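Local coordinates for bluetongue virus COAT protein VP7 (Bluetongue virus, PDB 1BVP) that forms trimers that assemble as 260 capsomers on a VP3 scaffold in the viral core and probably takes part in binding a host cell-surface receptor, at residues 139-150 and 160-171. Residues are numbered along the deposited sequence; the frame is centred on the assembly and turned at random.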
loop_
_atom_site.group_PDB
_atom_site.type_symbol
_atom_site.label_atom_id
_atom_site.label_comp_id
_atom_site.label_asym_id
_atom_site.label_seq_id
_atom_site.Cartn_x
_atom_site.Cartn_y
_atom_site.Cartn_z
ATOM N N GLY A 139 -14.085 -19.688 21.541
ATOM C CA GLY A 139 -13.623 -20.443 22.688
ATOM C C GLY A 139 -14.668 -21.099 23.560
ATOM O O GLY A 139 -14.400 -21.343 24.732
ATOM N N ARG A 140 -15.874 -21.281 23.030
ATOM C CA ARG A 140 -16.937 -21.945 23.752
ATOM C C ARG A 140 -17.273 -23.175 22.934
ATOM O O ARG A 140 -17.421 -23.116 21.712
ATOM C CB ARG A 140 -18.173 -21.068 23.961
ATOM C CG ARG A 140 -19.435 -21.887 24.226
ATOM C CD ARG A 140 -20.592 -21.037 24.676
ATOM N NE ARG A 140 -20.241 -20.343 25.908
ATOM C CZ ARG A 140 -20.609 -20.698 27.137
ATOM N NH1 ARG A 140 -21.381 -21.759 27.342
ATOM N NH2 ARG A 140 -20.120 -20.025 28.167
ATOM N N TRP A 141 -17.292 -24.295 23.638
ATOM C CA TRP A 141 -17.564 -25.606 23.099
ATOM C C TRP A 141 -18.900 -25.674 22.385
ATOM O O TRP A 141 -19.892 -25.040 22.776
ATOM C CB TRP A 141 -17.534 -26.601 24.257
ATOM C CG TRP A 141 -17.882 -27.995 23.873
ATOM C CD1 TRP A 141 -19.147 -28.548 23.795
ATOM C CD2 TRP A 141 -16.967 -29.030 23.480
ATOM N NE1 TRP A 141 -19.061 -29.857 23.369
ATOM C CE2 TRP A 141 -17.742 -30.183 23.174
ATOM C CE3 TRP A 141 -15.568 -29.092 23.352
ATOM C CZ2 TRP A 141 -17.164 -31.382 22.750
ATOM C CZ3 TRP A 141 -14.989 -30.282 22.927
ATOM C CH2 TRP A 141 -15.795 -31.417 22.632
ATOM N N PHE A 142 -18.919 -26.429 21.302
ATOM C CA PHE A 142 -20.154 -26.614 20.545
ATOM C C PHE A 142 -19.996 -27.785 19.611
ATOM O O PHE A 142 -19.096 -27.822 18.756
ATOM C CB PHE A 142 -20.569 -25.367 19.796
ATOM C CG PHE A 142 -21.806 -25.543 18.991
ATOM C CD1 PHE A 142 -21.763 -26.189 17.760
ATOM C CD2 PHE A 142 -23.032 -25.074 19.470
ATOM C CE1 PHE A 142 -22.934 -26.376 17.006
ATOM C CE2 PHE A 142 -24.209 -25.255 18.734
ATOM C CZ PHE A 142 -24.165 -25.908 17.498
ATOM N N MET A 143 -20.836 -28.783 19.861
ATOM C CA MET A 143 -20.827 -30.010 19.098
ATOM C C MET A 143 -22.209 -30.246 18.520
ATOM O O MET A 143 -23.203 -30.138 19.219
ATOM C CB MET A 143 -20.438 -31.155 20.003
ATOM C CG MET A 143 -20.347 -32.458 19.280
ATOM S SD MET A 143 -18.796 -32.668 18.462
ATOM C CE MET A 143 -17.630 -32.389 19.781
ATOM N N ARG A 144 -22.262 -30.471 17.216
ATOM C CA ARG A 144 -23.512 -30.708 16.528
ATOM C C ARG A 144 -23.950 -32.133 16.873
ATOM O O ARG A 144 -23.121 -33.051 16.948
ATOM C CB ARG A 144 -23.304 -30.516 15.031
ATOM C CG ARG A 144 -24.551 -30.124 14.301
ATOM C CD ARG A 144 -24.179 -29.379 13.046
ATOM N NE ARG A 144 -24.134 -27.927 13.242
ATOM C CZ ARG A 144 -23.234 -27.119 12.673
ATOM N NH1 ARG A 144 -22.274 -27.623 11.886
ATOM N NH2 ARG A 144 -23.359 -25.795 12.804
ATOM N N ALA A 145 -25.243 -32.289 17.158
ATOM C CA ALA A 145 -25.824 -33.574 17.548
ATOM C C ALA A 145 -25.393 -34.714 16.631
ATOM O O ALA A 145 -25.513 -34.606 15.395
ATOM C CB ALA A 145 -27.344 -33.457 17.578
ATOM N N ALA A 146 -24.834 -35.767 17.239
ATOM C CA ALA A 146 -24.379 -36.960 16.511
ATOM C C ALA A 146 -22.963 -36.948 15.949
ATOM O O ALA A 146 -22.521 -37.963 15.407
ATOM C CB ALA A 146 -25.354 -37.327 15.369
ATOM N N GLN A 147 -22.269 -35.816 16.007
ATOM C CA GLN A 147 -20.912 -35.766 15.483
ATOM C C GLN A 147 -19.889 -35.795 16.621
ATOM O O GLN A 147 -20.238 -35.556 17.775
ATOM C CB GLN A 147 -20.738 -34.521 14.643
ATOM C CG GLN A 147 -21.552 -34.483 13.371
ATOM C CD GLN A 147 -21.501 -33.099 12.709
ATOM O OE1 GLN A 147 -22.447 -32.688 12.029
ATOM N NE2 GLN A 147 -20.403 -32.370 12.922
ATOM N N ALA A 148 -18.652 -36.178 16.313
ATOM C CA ALA A 148 -17.590 -36.215 17.327
ATOM C C ALA A 148 -16.652 -35.014 17.204
ATOM O O ALA A 148 -15.828 -34.771 18.091
ATOM C CB ALA A 148 -16.792 -37.499 17.226
ATOM N N VAL A 149 -16.649 -34.399 16.017
ATOM C CA VAL A 149 -15.865 -33.191 15.755
ATOM C C VAL A 149 -16.811 -32.227 15.060
ATOM O O VAL A 149 -17.631 -32.651 14.241
ATOM C CB VAL A 149 -14.538 -33.423 14.925
ATOM C CG1 VAL A 149 -14.155 -34.875 14.886
ATOM C CG2 VAL A 149 -14.607 -32.817 13.549
ATOM N N THR A 150 -16.804 -30.974 15.519
ATOM C CA THR A 150 -17.629 -29.920 14.943
ATOM C C THR A 150 -16.813 -28.631 14.781
ATOM O O THR A 150 -16.247 -28.101 15.764
ATOM C CB THR A 150 -18.883 -29.656 15.779
ATOM O OG1 THR A 150 -19.720 -30.813 15.730
ATOM C CG2 THR A 150 -19.672 -28.483 15.215
ATOM N N GLN A 160 -13.056 -22.541 14.725
ATOM C CA GLN A 160 -12.632 -23.333 15.902
ATOM C C GLN A 160 -13.314 -24.663 15.728
ATOM O O GLN A 160 -14.378 -24.742 15.089
ATOM C CB GLN A 160 -13.020 -22.702 17.238
ATOM C CG GLN A 160 -14.495 -22.418 17.369
ATOM C CD GLN A 160 -14.799 -21.454 18.492
ATOM O OE1 GLN A 160 -13.905 -20.871 19.090
ATOM N NE2 GLN A 160 -16.073 -21.263 18.769
ATOM N N VAL A 161 -12.620 -25.706 16.166
ATOM C CA VAL A 161 -13.106 -27.072 16.060
ATOM C C VAL A 161 -13.130 -27.669 17.470
ATOM O O VAL A 161 -12.143 -27.515 18.230
ATOM C CB VAL A 161 -12.131 -27.938 15.203
ATOM C CG1 VAL A 161 -12.775 -29.220 14.787
ATOM C CG2 VAL A 161 -11.662 -27.187 14.017
ATOM N N SER A 162 -14.267 -28.286 17.825
ATOM C CA SER A 162 -14.445 -28.972 19.121
ATOM C C SER A 162 -14.247 -30.457 18.831
ATOM O O SER A 162 -14.877 -31.008 17.917
ATOM C CB SER A 162 -15.871 -28.815 19.651
ATOM O OG SER A 162 -16.241 -27.473 19.853
ATOM N N LEU A 163 -13.374 -31.106 19.582
ATOM C CA LEU A 163 -13.133 -32.541 19.390
ATOM C C LEU A 163 -13.458 -33.355 20.671
ATOM O O LEU A 163 -12.985 -33.007 21.779
ATOM C CB LEU A 163 -11.644 -32.807 19.079
ATOM C CG LEU A 163 -10.775 -32.368 17.902
ATOM C CD1 LEU A 163 -11.245 -33.032 16.640
ATOM C CD2 LEU A 163 -10.775 -30.871 17.789
ATOM N N ASN A 164 -14.253 -34.423 20.531
ATOM C CA ASN A 164 -14.539 -35.328 21.665
ATOM C C ASN A 164 -13.231 -36.104 21.938
ATOM O O ASN A 164 -12.334 -36.161 21.065
ATOM C CB ASN A 164 -15.648 -36.336 21.326
ATOM C CG ASN A 164 -17.044 -35.788 21.594
ATOM O OD1 ASN A 164 -17.265 -35.029 22.548
ATOM N ND2 ASN A 164 -18.000 -36.192 20.770
ATOM N N ALA A 165 -13.095 -36.672 23.141
ATOM C CA ALA A 165 -11.887 -37.435 23.460
ATOM C C ALA A 165 -11.717 -38.538 22.420
ATOM O O ALA A 165 -12.704 -39.175 21.995
ATOM C CB ALA A 165 -11.974 -38.010 24.834
ATOM N N GLY A 166 -10.485 -38.681 21.935
ATOM C CA GLY A 166 -10.175 -39.678 20.920
ATOM C C GLY A 166 -10.696 -39.461 19.501
ATOM O O GLY A 166 -10.362 -40.261 18.618
ATOM N N ALA A 167 -11.468 -38.392 19.262
ATOM C CA ALA A 167 -12.050 -38.106 17.933
ATOM C C ALA A 167 -11.082 -37.635 16.820
ATOM O O ALA A 167 -9.962 -37.152 17.075
ATOM C CB ALA A 167 -13.228 -37.132 18.065
ATOM N N ARG A 168 -11.517 -37.823 15.579
ATOM C CA ARG A 168 -10.744 -37.452 14.396
ATOM C C ARG A 168 -11.732 -37.189 13.272
ATOM O O ARG A 168 -12.815 -37.789 13.234
ATOM C CB ARG A 168 -9.771 -38.562 14.002
ATOM C CG ARG A 168 -10.379 -39.950 14.019
ATOM C CD ARG A 168 -9.484 -40.975 13.356
ATOM N NE ARG A 168 -8.081 -40.820 13.743
ATOM C CZ ARG A 168 -7.045 -41.041 12.929
ATOM N NH1 ARG A 168 -7.241 -41.432 11.671
ATOM N NH2 ARG A 168 -5.804 -40.858 13.369
ATOM N N GLY A 169 -11.387 -36.237 12.405
ATOM C CA GLY A 169 -12.254 -35.879 11.293
ATOM C C GLY A 169 -11.637 -34.880 10.338
ATOM O O GLY A 169 -10.562 -34.323 10.584
ATOM N N ASP A 170 -12.290 -34.714 9.196
ATOM C CA ASP A 170 -11.838 -33.793 8.160
ATOM C C ASP A 170 -12.606 -32.496 8.358
ATOM O O ASP A 170 -13.818 -32.496 8.570
ATOM C CB ASP A 170 -12.091 -34.374 6.764
ATOM C CG ASP A 170 -11.027 -35.398 6.339
ATOM O OD1 ASP A 170 -10.032 -35.642 7.095
ATOM O OD2 ASP A 170 -11.195 -35.948 5.215
ATOM N N VAL A 171 -11.921 -31.386 8.171
ATOM C CA VAL A 171 -12.520 -30.100 8.423
ATOM C C VAL A 171 -12.613 -29.145 7.207
ATOM O O VAL A 171 -13.328 -28.138 7.249
ATOM C CB VAL A 171 -11.748 -29.529 9.621
ATOM C CG1 VAL A 171 -11.629 -28.075 9.561
ATOM C CG2 VAL A 171 -12.418 -29.959 10.873
#
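Thr150 and Ser162 form an antiparallel hydrogen-bonded pair, with Ser162 N 2.9 Å from Thr150 O and Thr150 N 3.1 Å from Ser162 O; Asn164 N, reaching Ala148 O, extends the pairing past the non-hydrogen-bonded pair Val149-Leu163. Residues 139-143 run past the strand on the face that carries Ser162. Ser162 CB lies over one face of the Trp141 six-membered ring, 3.7 Å from its centroid, while Leu163 O meets the ring edge in plane. With its hydroxyl anti to the carbonyl carbon (chi1 -60°), Ser162 also donates from OG to Phe142 O, coming from above the carbonyl plane. Met143, bent at chi2 and chi3, brings CE beside Ser162 O and Asn164 OD1. Farther along, Gln160 OE1 accepts a nearly straight bond (2.7 Å, 175°) from Gly139 N, and NE2 of the same amide donates to Gln137 O. On the other face, Val149 CB packs 3.7 Å from Leu163 CD1, and Val149 CG1 reaches Ala167 CB and Arg168 O, where the type II turn 164-167 leads into strand 168-170 of a second sheet. Thus 139-143 and this turn flank the start of beta hairpin 149-155/158-163 in the antiparallel beta-sandwich domain of VP7.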